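Local coordinates for tyrosine specific protein phosphatase (Trypanosoma cruzi, PDB 4AZ1) that probably removes phosphate from phosphotyrosine in proteins, as a member of the classical protein tyrosine phosphatase family, at residues A[3-11]-A[245-253]; A[101-109]-A[145-153]. All coordinates share one frame; numbering follows the deposited sequence.

From its N terminus the chain runs through the loop 3-11 and into helix 14-30, and interaction 1 ties that loop to residues 245-253, at the end of helix 232-247, closing a loop of more than 230 residues. Interaction 2 falls within this span and closes a much shorter one: helix 101-110 packs against the hairpin that joins strands 142-145 and 151-164, with 35 residues between its segments. The loops are therefore nested, not crossed. The contacts do not touch; their centres lie 43 Å apart, on opposite sides of the chain's centre, one among the helices at the surface, the other buried against an edge of the mixed sheet.

Interaction 1: A[3-11]-A[245-253]; sequences DSNCFPFTK and HLERGTLTD
Ser4 starts the contact: its OG, anti to the backbone N (chi1 -176°), gives a hydrogen bond to Gly249 O at 2.7 Å, in the carbonyl plane and on a lone pair. Asn5 does more, using both ends of its amide. ND2 donates almost straight (171°) to Leu246 O at 2.8 Å, on a lone pair and within the amide plane of Asn5, while OD1 accepts from Leu251 N at 3.0 Å, along a more bent path. Two bonds thus fix the rotation of the amide. Leu246 O also accepts from Gly249 N, within the Schellman motif that ends helix 232-247 with Gly249 as its C-prime residue at positive phi, so Leu246 O, at the helix end, is shared between Asn5 ND2 and Gly249 N. At Cys6 the backbone takes over: Cys6 N donates to Leu251 O at 3.0 Å. Phe7 then lays CB, CG and CD1 against Leu251 CD2, each 3.8 Å away, as the two side chains cross obliquely; Thr252 O sits near the plane of the ring, at its edge. Pro8 rests its CG on Asp253 OD1 (3.3 Å). That same oxygen takes a hydrogen bond from a water which accepts from Phe9 N, and its charge is met by Arg20 of helix 14-30. The N-terminal loop lies at the surface, joined to the residues that follow helix 232-247, packed on helix 274-288 through Phe7 (on Tyr281, Leu284 and Leu288) and Phe9 (stacked on Tyr281), and tied to helix 14-30 through Phe9.

Interaction 2: A[101-109]-A[145-153]; sequences IPDFLAMLY and VSGNCGLTI
Leu151 packs against Ala106 and Tyr109, straddling one turn of the helix: CD1 lies 3.9 Å from Ala106 CB, and CD2 reaches Tyr109 CB at 3.7 Å, coming obliquely at the Tyr109 ring. Val145 splits its two methyls. CG1, anti to the carbonyl carbon (chi1 -70°), touches both Ile101 CG2 and Leu105 CD1 at 4.0 Å, whereas CG2 lies over CA and CB of Pro102, whose CG meets Val145 CB. Leu105 CD1 also reaches Ile153 CG2 (4.2 Å), the two side chains crossing at about a right angle. Beside this apolar patch Asn148 sets its amide ND2 against the first turn of the helix, 3.5 Å from Pro102 CB. Asn148 belongs to a type I' turn, Gly147 to Gly150, that links the antiparallel strands 142-145 and 151-164 at one border of the phosphatase's mixed sheet, with helix 101-110 running across at 80° to segment 151-153. Val145 N donates to Leu151 O, joining the two main hairpin residues. The CB of Asp103 points away from the hairpin, and its carboxylate is held by a salt bridge to Lys48 and by Tyr76 N; past Leu151, Tyr109 OH is hydrogen-bonded to Pro182 O. Asp53 of the second subunit accepts from the backbone N of Ser146 and of Gly147, and also packs on Val145 and on Pro102 of the helix.

Interaction 1: A[3-11]-A[245-253]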
ATOM      1  N   ASP A   3     -33.991 -34.551 -12.741  1.00 98.68           N
ATOM      2  CA  ASP A   3     -34.511 -35.053 -11.476  1.00 99.09           C
ATOM      3  C   ASP A   3     -33.479 -34.790 -10.395  1.00 91.33           C
ATOM      4  O   ASP A   3     -32.752 -33.789 -10.460  1.00 98.52           O
ATOM      5  CB  ASP A   3     -34.796 -36.555 -11.565  1.00115.26           C
ATOM      6  CG  ASP A   3     -35.254 -36.989 -12.948  1.00121.79           C
ATOM      7  OD1 ASP A   3     -34.610 -36.593 -13.943  1.00125.13           O
ATOM      8  OD2 ASP A   3     -36.256 -37.731 -13.038  1.00122.71           O
ATOM      9  N   SER A   4     -33.430 -35.676  -9.397  1.00 72.14           N
ATOM     10  CA  SER A   4     -32.393 -35.661  -8.352  1.00 68.60           C
ATOM     11  C   SER A   4     -32.303 -34.350  -7.552  1.00 61.14           C
ATOM     12  O   SER A   4     -32.113 -34.363  -6.332  1.00 66.23           O
ATOM     13  CB  SER A   4     -31.025 -36.016  -8.944  1.00 78.45           C
ATOM     14  OG  SER A   4     -30.038 -36.081  -7.929  1.00 80.31           O
ATOM     15  N   ASN A   5     -32.425 -33.221  -8.235  1.00 56.36           N
ATOM     16  CA  ASN A   5     -32.531 -31.957  -7.533  1.00 58.45           C
ATOM     17  C   ASN A   5     -33.922 -31.821  -6.928  1.00 68.37           C
ATOM     18  O   ASN A   5     -34.924 -32.170  -7.562  1.00 67.50           O
ATOM     19  CB  ASN A   5     -32.218 -30.793  -8.468  1.00 54.78           C
ATOM     20  CG  ASN A   5     -30.730 -30.654  -8.739  1.00 57.86           C
ATOM     21  OD1 ASN A   5     -29.902 -30.989  -7.889  1.00 54.74           O
ATOM     22  ND2 ASN A   5     -30.383 -30.170  -9.928  1.00 53.11           N
ATOM     23  N   CYS A   6     -33.973 -31.356  -5.685  1.00 67.18           N
ATOM     24  CA  CYS A   6     -35.237 -31.044  -5.033  1.00 61.54           C
ATOM     25  C   CYS A   6     -35.178 -29.576  -4.638  1.00 55.67           C
ATOM     26  O   CYS A   6     -34.366 -29.186  -3.792  1.00 56.27           O
ATOM     27  CB  CYS A   6     -35.442 -31.932  -3.800  1.00 69.61           C
ATOM     28  SG  CYS A   6     -37.013 -31.675  -2.908  1.00 70.60           S
ATOM     29  N   PHE A   7     -36.007 -28.751  -5.271  1.00 50.47           N
ATOM     30  CA  PHE A   7     -36.025 -27.331  -4.951  1.00 45.17           C
ATOM     31  C   PHE A   7     -37.446 -26.776  -4.843  1.00 43.54           C
ATOM     32  O   PHE A   7     -37.875 -25.982  -5.685  1.00 43.30           O
ATOM     33  CB  PHE A   7     -35.231 -26.555  -5.997  1.00 45.87           C
ATOM     34  CG  PHE A   7     -34.833 -25.185  -5.552  1.00 37.64           C
ATOM     35  CD1 PHE A   7     -34.057 -25.016  -4.411  1.00 47.40           C
ATOM     36  CD2 PHE A   7     -35.221 -24.068  -6.271  1.00 39.48           C
ATOM     37  CE1 PHE A   7     -33.686 -23.744  -3.984  1.00 47.30           C
ATOM     38  CE2 PHE A   7     -34.845 -22.793  -5.863  1.00 45.10           C
ATOM     39  CZ  PHE A   7     -34.078 -22.633  -4.715  1.00 43.99           C
ATOM     40  N   PRO A   8     -38.170 -27.167  -3.782  1.00 46.94           N
ATOM     41  CA  PRO A   8     -39.585 -26.792  -3.641  1.00 49.42           C
ATOM     42  C   PRO A   8     -39.856 -25.288  -3.460  1.00 43.51           C
ATOM     43  O   PRO A   8     -41.022 -24.900  -3.489  1.00 39.83           O
ATOM     44  CB  PRO A   8     -40.047 -27.589  -2.410  1.00 56.79           C
ATOM     45  CG  PRO A   8     -38.799 -27.964  -1.683  1.00 59.80           C
ATOM     46  CD  PRO A   8     -37.715 -28.068  -2.706  1.00 53.39           C
ATOM     47  N   PHE A   9     -38.812 -24.472  -3.304  1.00 38.60           N
ATOM     48  CA  PHE A   9     -38.953 -23.012  -3.200  1.00 35.84           C
ATOM     49  C   PHE A   9     -39.760 -22.423  -4.365  1.00 39.06           C
ATOM     50  O   PHE A   9     -40.468 -21.416  -4.213  1.00 38.52           O
ATOM     51  CB  PHE A   9     -37.558 -22.384  -3.156  1.00 34.88           C
ATOM     52  CG  PHE A   9     -37.552 -20.901  -2.930  1.00 36.07           C
ATOM     53  CD1 PHE A   9     -37.603 -20.382  -1.640  1.00 33.55           C
ATOM     54  CD2 PHE A   9     -37.458 -20.019  -4.004  1.00 33.64           C
ATOM     55  CE1 PHE A   9     -37.580 -19.007  -1.419  1.00 37.64           C
ATOM     56  CE2 PHE A   9     -37.432 -18.639  -3.789  1.00 35.67           C
ATOM     57  CZ  PHE A   9     -37.499 -18.136  -2.489  1.00 35.06           C
ATOM     58  N   THR A  10     -39.655 -23.049  -5.532  1.00 37.73           N
ATOM     59  CA  THR A  10     -40.345 -22.549  -6.720  1.00 46.08           C
ATOM     60  C   THR A  10     -41.827 -22.895  -6.709  1.00 46.99           C
ATOM     61  O   THR A  10     -42.583 -22.431  -7.568  1.00 47.54           O
ATOM     62  CB  THR A  10     -39.727 -23.094  -8.029  1.00 47.52           C
ATOM     63  OG1 THR A  10     -39.686 -24.525  -7.978  1.00 45.59           O
ATOM     64  CG2 THR A  10     -38.317 -22.544  -8.228  1.00 48.00           C
ATOM     65  N   LYS A  11     -42.244 -23.705  -5.740  1.00 39.61           N
ATOM     66  CA  LYS A  11     -43.657 -24.069  -5.627  1.00 40.06           C
ATOM     67  C   LYS A  11     -44.448 -23.076  -4.772  1.00 41.85           C
ATOM     68  O   LYS A  11     -45.679 -23.039  -4.829  1.00 41.30           O
ATOM     69  CB  LYS A  11     -43.804 -25.480  -5.056  1.00 39.06           C
ATOM     70  CG  LYS A  11     -43.418 -26.591  -6.020  1.00 47.09           C
ATOM     71  CD  LYS A  11     -43.963 -27.929  -5.543  1.00 63.41           C
ATOM     72  CE  LYS A  11     -43.405 -29.087  -6.370  1.00 76.17           C
ATOM     73  NZ  LYS A  11     -43.476 -28.848  -7.846  1.00 74.69           N
ATOM     74  N   HIS A 245     -24.069 -27.387  -6.546  1.00 42.79           N
ATOM     75  CA  HIS A 245     -24.983 -28.441  -6.086  1.00 48.00           C
ATOM     76  C   HIS A 245     -26.046 -28.756  -7.133  1.00 47.53           C
ATOM     77  O   HIS A 245     -26.374 -29.924  -7.371  1.00 51.40           O
ATOM     78  CB  HIS A 245     -25.625 -28.061  -4.746  1.00 41.21           C
ATOM     79  CG  HIS A 245     -24.694 -28.215  -3.588  1.00 53.70           C
ATOM     80  ND1 HIS A 245     -24.383 -29.445  -3.044  1.00 57.44           N
ATOM     81  CD2 HIS A 245     -23.967 -27.304  -2.899  1.00 48.40           C
ATOM     82  CE1 HIS A 245     -23.522 -29.280  -2.058  1.00 64.41           C
ATOM     83  NE2 HIS A 245     -23.256 -27.989  -1.945  1.00 56.71           N
ATOM     84  N   LEU A 246     -26.566 -27.707  -7.766  1.00 48.64           N
ATOM     85  CA  LEU A 246     -27.574 -27.855  -8.811  1.00 50.65           C
ATOM     86  C   LEU A 246     -27.009 -28.687  -9.958  1.00 55.98           C
ATOM     87  O   LEU A 246     -27.653 -29.620 -10.439  1.00 57.35           O
ATOM     88  CB  LEU A 246     -28.009 -26.466  -9.306  1.00 41.05           C
ATOM     89  CG  LEU A 246     -29.133 -26.347 -10.348  1.00 51.98           C
ATOM     90  CD1 LEU A 246     -29.849 -25.011 -10.208  1.00 49.21           C
ATOM     91  CD2 LEU A 246     -28.609 -26.498 -11.771  1.00 55.30           C
ATOM     92  N   GLU A 247     -25.799 -28.337 -10.385  1.00 53.04           N
ATOM     93  CA  GLU A 247     -25.141 -29.004 -11.510  1.00 60.93           C
ATOM     94  C   GLU A 247     -24.757 -30.467 -11.254  1.00 54.13           C
ATOM     95  O   GLU A 247     -24.623 -31.245 -12.202  1.00 54.43           O
ATOM     96  CB  GLU A 247     -23.903 -28.203 -11.941  1.00 63.02           C
ATOM     97  CG  GLU A 247     -24.224 -26.960 -12.759  1.00 72.05           C
ATOM     98  CD  GLU A 247     -23.001 -26.086 -13.017  1.00 89.79           C
ATOM     99  OE1 GLU A 247     -22.002 -26.198 -12.265  1.00 91.68           O
ATOM    100  OE2 GLU A 247     -23.036 -25.283 -13.977  1.00 92.86           O
ATOM    101  N   ARG A 248     -24.558 -30.835  -9.989  1.00 53.73           N
ATOM    102  CA  ARG A 248     -24.215 -32.215  -9.657  1.00 57.57           C
ATOM    103  C   ARG A 248     -25.375 -32.944  -8.962  1.00 72.34           C
ATOM    104  O   ARG A 248     -25.188 -33.996  -8.334  1.00 71.60           O
ATOM    105  CB  ARG A 248     -22.887 -32.317  -8.877  1.00 61.70           C
ATOM    106  CG  ARG A 248     -22.823 -31.532  -7.589  1.00 62.57           C
ATOM    107  CD  ARG A 248     -21.495 -31.694  -6.854  1.00 63.52           C
ATOM    108  NE  ARG A 248     -20.307 -31.481  -7.683  1.00 69.09           N
ATOM    109  CZ  ARG A 248     -19.068 -31.390  -7.200  1.00 67.74           C
ATOM    110  NH1 ARG A 248     -18.864 -31.472  -5.892  1.00 68.48           N
ATOM    111  NH2 ARG A 248     -18.029 -31.205  -8.013  1.00 69.94           N
ATOM    112  N   GLY A 249     -26.576 -32.377  -9.094  1.00 62.81           N
ATOM    113  CA  GLY A 249     -27.791 -33.071  -8.710  1.00 62.32           C
ATOM    114  C   GLY A 249     -27.996 -33.191  -7.213  1.00 61.97           C
ATOM    115  O   GLY A 249     -28.759 -34.043  -6.755  1.00 57.99           O
ATOM    116  N   THR A 250     -27.334 -32.327  -6.448  1.00 49.73           N
ATOM    117  CA  THR A 250     -27.423 -32.398  -4.992  1.00 53.11           C
ATOM    118  C   THR A 250     -28.094 -31.179  -4.349  1.00 54.80           C
ATOM    119  O   THR A 250     -28.015 -30.996  -3.131  1.00 58.55           O
ATOM    120  CB  THR A 250     -26.046 -32.620  -4.364  1.00 53.23           C
ATOM    121  OG1 THR A 250     -25.092 -31.779  -5.022  1.00 52.40           O
ATOM    122  CG2 THR A 250     -25.619 -34.077  -4.522  1.00 53.96           C
ATOM    123  N   LEU A 251     -28.748 -30.353  -5.163  1.00 50.01           N
ATOM    124  CA  LEU A 251     -29.589 -29.279  -4.640  1.00 49.22           C
ATOM    125  C   LEU A 251     -30.699 -29.863  -3.771  1.00 48.63           C
ATOM    126  O   LEU A 251     -31.388 -30.803  -4.174  1.00 47.46           O
ATOM    127  CB  LEU A 251     -30.209 -28.488  -5.788  1.00 52.65           C
ATOM    128  CG  LEU A 251     -30.926 -27.172  -5.475  1.00 50.61           C
ATOM    129  CD1 LEU A 251     -29.986 -26.186  -4.774  1.00 42.20           C
ATOM    130  CD2 LEU A 251     -31.471 -26.552  -6.755  1.00 47.27           C
ATOM    131  N   THR A 252     -30.867 -29.327  -2.565  1.00 39.92           N
ATOM    132  CA  THR A 252     -31.983 -29.744  -1.718  1.00 45.41           C
ATOM    133  C   THR A 252     -32.736 -28.506  -1.264  1.00 48.81           C
ATOM    134  O   THR A 252     -32.324 -27.383  -1.551  1.00 41.24           O
ATOM    135  CB  THR A 252     -31.527 -30.521  -0.470  1.00 58.50           C
ATOM    136  OG1 THR A 252     -30.871 -29.621   0.433  1.00 51.37           O
ATOM    137  CG2 THR A 252     -30.587 -31.696  -0.846  1.00 46.72           C
ATOM    138  N   ASP A 253     -33.820 -28.714  -0.528  1.00 41.37           N
ATOM    139  CA  ASP A 253     -34.639 -27.610  -0.039  1.00 42.18           C
ATOM    140  C   ASP A 253     -33.869 -26.725   0.951  1.00 43.75           C
ATOM    141  O   ASP A 253     -34.250 -25.584   1.197  1.00 38.70           O
ATOM    142  CB  ASP A 253     -35.932 -28.179   0.586  1.00 43.14           C
ATOM    143  CG  ASP A 253     -36.898 -27.098   1.047  1.00 46.36           C
ATOM    144  OD1 ASP A 253     -37.025 -26.043   0.372  1.00 42.99           O
ATOM    145  OD2 ASP A 253     -37.535 -27.312   2.097  1.00 53.31           O
TER
HETATM  146  O   HOH W   1     -36.162 -25.103  -2.101  1.00 42.72           O

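Interaction 2: A[101-109]-A[145-153]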
ATOM      1  N   ILE A 101      -2.520  -2.330   0.935  1.00 32.41           N
ATOM      2  CA  ILE A 101      -2.372  -2.775  -0.450  1.00 38.79           C
ATOM      3  C   ILE A 101      -1.066  -3.546  -0.726  1.00 43.44           C
ATOM      4  O   ILE A 101      -1.099  -4.538  -1.456  1.00 42.44           O
ATOM      5  CB  ILE A 101      -2.598  -1.624  -1.458  1.00 35.76           C
ATOM      6  CG1 ILE A 101      -4.086  -1.293  -1.546  1.00 35.15           C
ATOM      7  CG2 ILE A 101      -2.069  -1.975  -2.865  1.00 29.92           C
ATOM      8  CD1 ILE A 101      -4.377  -0.004  -2.337  1.00 31.15           C
ATOM      9  N   PRO A 102       0.076  -3.112  -0.138  1.00 41.64           N
ATOM     10  CA  PRO A 102       1.281  -3.899  -0.427  1.00 39.54           C
ATOM     11  C   PRO A 102       1.137  -5.339   0.076  1.00 40.27           C
ATOM     12  O   PRO A 102       1.595  -6.274  -0.603  1.00 37.26           O
ATOM     13  CB  PRO A 102       2.379  -3.169   0.357  1.00 38.10           C
ATOM     14  CG  PRO A 102       1.878  -1.765   0.515  1.00 36.79           C
ATOM     15  CD  PRO A 102       0.386  -1.894   0.641  1.00 38.52           C
ATOM     16  N   ASP A 103       0.527  -5.509   1.249  1.00 31.07           N
ATOM     17  CA  ASP A 103       0.225  -6.841   1.779  1.00 36.14           C
ATOM     18  C   ASP A 103      -0.647  -7.631   0.811  1.00 36.07           C
ATOM     19  O   ASP A 103      -0.432  -8.827   0.577  1.00 35.80           O
ATOM     20  CB  ASP A 103      -0.518  -6.720   3.105  1.00 46.52           C
ATOM     21  CG  ASP A 103       0.253  -5.916   4.134  1.00 61.98           C
ATOM     22  OD1 ASP A 103       0.400  -4.678   3.946  1.00 60.49           O
ATOM     23  OD2 ASP A 103       0.698  -6.528   5.131  1.00 60.76           O
ATOM     24  N   PHE A 104      -1.643  -6.960   0.257  1.00 34.56           N
ATOM     25  CA  PHE A 104      -2.612  -7.628  -0.601  1.00 32.75           C
ATOM     26  C   PHE A 104      -1.897  -8.126  -1.858  1.00 37.98           C
ATOM     27  O   PHE A 104      -2.029  -9.295  -2.246  1.00 38.16           O
ATOM     28  CB  PHE A 104      -3.736  -6.653  -0.944  1.00 27.94           C
ATOM     29  CG  PHE A 104      -4.819  -7.228  -1.829  1.00 34.42           C
ATOM     30  CD1 PHE A 104      -5.701  -8.187  -1.347  1.00 31.09           C
ATOM     31  CD2 PHE A 104      -4.973  -6.780  -3.134  1.00 32.83           C
ATOM     32  CE1 PHE A 104      -6.715  -8.694  -2.163  1.00 36.77           C
ATOM     33  CE2 PHE A 104      -5.981  -7.289  -3.958  1.00 28.93           C
ATOM     34  CZ  PHE A 104      -6.850  -8.238  -3.472  1.00 33.59           C
ATOM     35  N   LEU A 105      -1.117  -7.243  -2.473  1.00 33.25           N
ATOM     36  CA  LEU A 105      -0.405  -7.588  -3.706  1.00 35.27           C
ATOM     37  C   LEU A 105       0.640  -8.667  -3.453  1.00 38.35           C
ATOM     38  O   LEU A 105       0.853  -9.562  -4.291  1.00 37.34           O
ATOM     39  CB  LEU A 105       0.247  -6.345  -4.329  1.00 33.42           C
ATOM     40  CG  LEU A 105      -0.721  -5.235  -4.765  1.00 32.08           C
ATOM     41  CD1 LEU A 105       0.002  -4.075  -5.479  1.00 32.37           C
ATOM     42  CD2 LEU A 105      -1.830  -5.771  -5.636  1.00 30.05           C
ATOM     43  N   ALA A 106       1.301  -8.580  -2.301  1.00 36.77           N
ATOM     44  CA  ALA A 106       2.311  -9.569  -1.942  1.00 36.91           C
ATOM     45  C   ALA A 106       1.673 -10.946  -1.799  1.00 38.81           C
ATOM     46  O   ALA A 106       2.266 -11.965  -2.181  1.00 42.11           O
ATOM     47  CB  ALA A 106       3.006  -9.182  -0.648  1.00 43.90           C
ATOM     48  N   MET A 107       0.476 -10.967  -1.217  1.00 45.30           N
ATOM     49  CA  MET A 107      -0.292 -12.196  -1.082  1.00 42.76           C
ATOM     50  C   MET A 107      -0.598 -12.769  -2.453  1.00 38.20           C
ATOM     51  O   MET A 107      -0.355 -13.951  -2.689  1.00 41.13           O
ATOM     52  CB  MET A 107      -1.595 -11.947  -0.317  1.00 40.81           C
ATOM     53  CG  MET A 107      -2.449 -13.199  -0.115  1.00 43.78           C
ATOM     54  SD  MET A 107      -3.607 -13.515  -1.482  1.00 46.72           S
ATOM     55  CE  MET A 107      -4.445 -11.918  -1.546  1.00 46.19           C
ATOM     56  N   LEU A 108      -1.124 -11.932  -3.353  1.00 33.66           N
ATOM     57  CA  LEU A 108      -1.455 -12.379  -4.701  1.00 37.83           C
ATOM     58  C   LEU A 108      -0.229 -12.990  -5.345  1.00 43.86           C
ATOM     59  O   LEU A 108      -0.309 -14.017  -6.032  1.00 42.69           O
ATOM     60  CB  LEU A 108      -1.917 -11.207  -5.561  1.00 40.15           C
ATOM     61  CG  LEU A 108      -3.247 -10.575  -5.193  1.00 40.94           C
ATOM     62  CD1 LEU A 108      -3.577  -9.473  -6.192  1.00 30.35           C
ATOM     63  CD2 LEU A 108      -4.312 -11.676  -5.194  1.00 37.14           C
ATOM     64  N   TYR A 109       0.914 -12.355  -5.101  1.00 46.95           N
ATOM     65  CA  TYR A 109       2.151 -12.751  -5.738  1.00 38.28           C
ATOM     66  C   TYR A 109       2.713 -14.043  -5.162  1.00 43.27           C
ATOM     67  O   TYR A 109       3.052 -14.959  -5.909  1.00 46.40           O
ATOM     68  CB  TYR A 109       3.195 -11.636  -5.630  1.00 39.03           C
ATOM     69  CG  TYR A 109       4.466 -11.981  -6.357  1.00 46.09           C
ATOM     70  CD1 TYR A 109       4.562 -11.822  -7.738  1.00 43.76           C
ATOM     71  CD2 TYR A 109       5.563 -12.496  -5.675  1.00 54.06           C
ATOM     72  CE1 TYR A 109       5.722 -12.158  -8.416  1.00 55.93           C
ATOM     73  CE2 TYR A 109       6.733 -12.831  -6.349  1.00 61.09           C
ATOM     74  CZ  TYR A 109       6.803 -12.656  -7.716  1.00 64.61           C
ATOM     75  OH  TYR A 109       7.956 -12.989  -8.388  1.00 74.35           O
ATOM     76  N   VAL A 145       4.274  -0.477  -5.380  1.00 37.17           N
ATOM     77  CA  VAL A 145       4.183  -0.260  -3.942  1.00 36.74           C
ATOM     78  C   VAL A 145       5.594  -0.321  -3.383  1.00 41.62           C
ATOM     79  O   VAL A 145       6.470  -1.009  -3.928  1.00 35.84           O
ATOM     80  CB  VAL A 145       3.248  -1.259  -3.222  1.00 37.20           C
ATOM     81  CG1 VAL A 145       1.785  -0.998  -3.590  1.00 28.74           C
ATOM     82  CG2 VAL A 145       3.649  -2.715  -3.524  1.00 34.61           C
ATOM     83  N   SER A 146       5.834   0.432  -2.322  1.00 34.97           N
ATOM     84  CA  SER A 146       7.158   0.461  -1.738  1.00 43.91           C
ATOM     85  C   SER A 146       7.251  -0.585  -0.625  1.00 43.49           C
ATOM     86  O   SER A 146       8.324  -1.140  -0.365  1.00 45.74           O
ATOM     87  CB  SER A 146       7.454   1.854  -1.200  1.00 38.64           C
ATOM     88  OG  SER A 146       8.691   1.870  -0.513  1.00 42.96           O
ATOM     89  N   GLY A 147       6.112  -0.848   0.017  1.00 37.13           N
ATOM     90  CA  GLY A 147       6.051  -1.763   1.144  1.00 49.80           C
ATOM     91  C   GLY A 147       6.394  -3.195   0.780  1.00 52.73           C
ATOM     92  O   GLY A 147       6.345  -3.572  -0.392  1.00 46.89           O
ATOM     93  N   ASN A 148       6.742  -3.987   1.793  1.00 58.94           N
ATOM     94  CA  ASN A 148       7.050  -5.402   1.607  1.00 54.29           C
ATOM     95  C   ASN A 148       8.165  -5.634   0.589  1.00 54.81           C
ATOM     96  O   ASN A 148       8.070  -6.536  -0.245  1.00 56.19           O
ATOM     97  CB  ASN A 148       5.792  -6.182   1.205  1.00 56.23           C
ATOM     98  CG  ASN A 148       4.726  -6.178   2.291  1.00 58.50           C
ATOM     99  OD1 ASN A 148       5.035  -6.203   3.481  1.00 65.71           O
ATOM    100  ND2 ASN A 148       3.469  -6.147   1.884  1.00 55.78           N
ATOM    101  N   CYS A 149       9.201  -4.798   0.654  1.00 50.55           N
ATOM    102  CA  CYS A 149      10.354  -4.871  -0.247  1.00 61.63           C
ATOM    103  C   CYS A 149      10.050  -4.605  -1.726  1.00 57.30           C
ATOM    104  O   CYS A 149      10.901  -4.840  -2.598  1.00 59.02           O
ATOM    105  CB  CYS A 149      11.115  -6.190  -0.061  1.00 72.05           C
ATOM    106  SG  CYS A 149      11.896  -6.292   1.564  1.00 77.99           S
ATOM    107  N   GLY A 150       8.842  -4.113  -1.995  1.00 54.15           N
ATOM    108  CA  GLY A 150       8.491  -3.597  -3.304  1.00 49.77           C
ATOM    109  C   GLY A 150       7.886  -4.568  -4.300  1.00 48.19           C
ATOM    110  O   GLY A 150       8.440  -5.633  -4.577  1.00 47.22           O
ATOM    111  N   LEU A 151       6.740  -4.189  -4.852  1.00 41.44           N
ATOM    112  CA  LEU A 151       6.155  -4.918  -5.973  1.00 43.29           C
ATOM    113  C   LEU A 151       5.755  -3.915  -7.040  1.00 44.34           C
ATOM    114  O   LEU A 151       5.433  -2.756  -6.742  1.00 42.78           O
ATOM    115  CB  LEU A 151       4.925  -5.725  -5.550  1.00 44.30           C
ATOM    116  CG  LEU A 151       5.086  -6.914  -4.595  1.00 57.44           C
ATOM    117  CD1 LEU A 151       4.517  -6.606  -3.212  1.00 66.79           C
ATOM    118  CD2 LEU A 151       4.421  -8.154  -5.171  1.00 51.66           C
ATOM    119  N   THR A 152       5.789  -4.356  -8.287  1.00 39.05           N
ATOM    120  CA  THR A 152       5.280  -3.551  -9.378  1.00 36.88           C
ATOM    121  C   THR A 152       4.112  -4.323  -9.964  1.00 43.12           C
ATOM    122  O   THR A 152       4.164  -5.552 -10.072  1.00 48.12           O
ATOM    123  CB  THR A 152       6.366  -3.309 -10.432  1.00 40.45           C
ATOM    124  OG1 THR A 152       7.421  -2.527  -9.853  1.00 52.17           O
ATOM    125  CG2 THR A 152       5.803  -2.582 -11.659  1.00 39.31           C
ATOM    126  N   ILE A 153       3.039  -3.621 -10.305  1.00 41.03           N
ATOM    127  CA  ILE A 153       1.922  -4.252 -11.003  1.00 32.24           C
ATOM    128  C   ILE A 153       1.669  -3.503 -12.324  1.00 42.16           C
ATOM    129  O   ILE A 153       1.669  -2.261 -12.364  1.00 36.18           O
ATOM    130  CB  ILE A 153       0.673  -4.372 -10.080  1.00 37.36           C
ATOM    131  CG1 ILE A 153      -0.517  -4.994 -10.820  1.00 30.10           C
ATOM    132  CG2 ILE A 153       0.308  -3.045  -9.490  1.00 40.36           C
ATOM    133  CD1 ILE A 153      -1.735  -5.243  -9.883  1.00 35.07           C
TER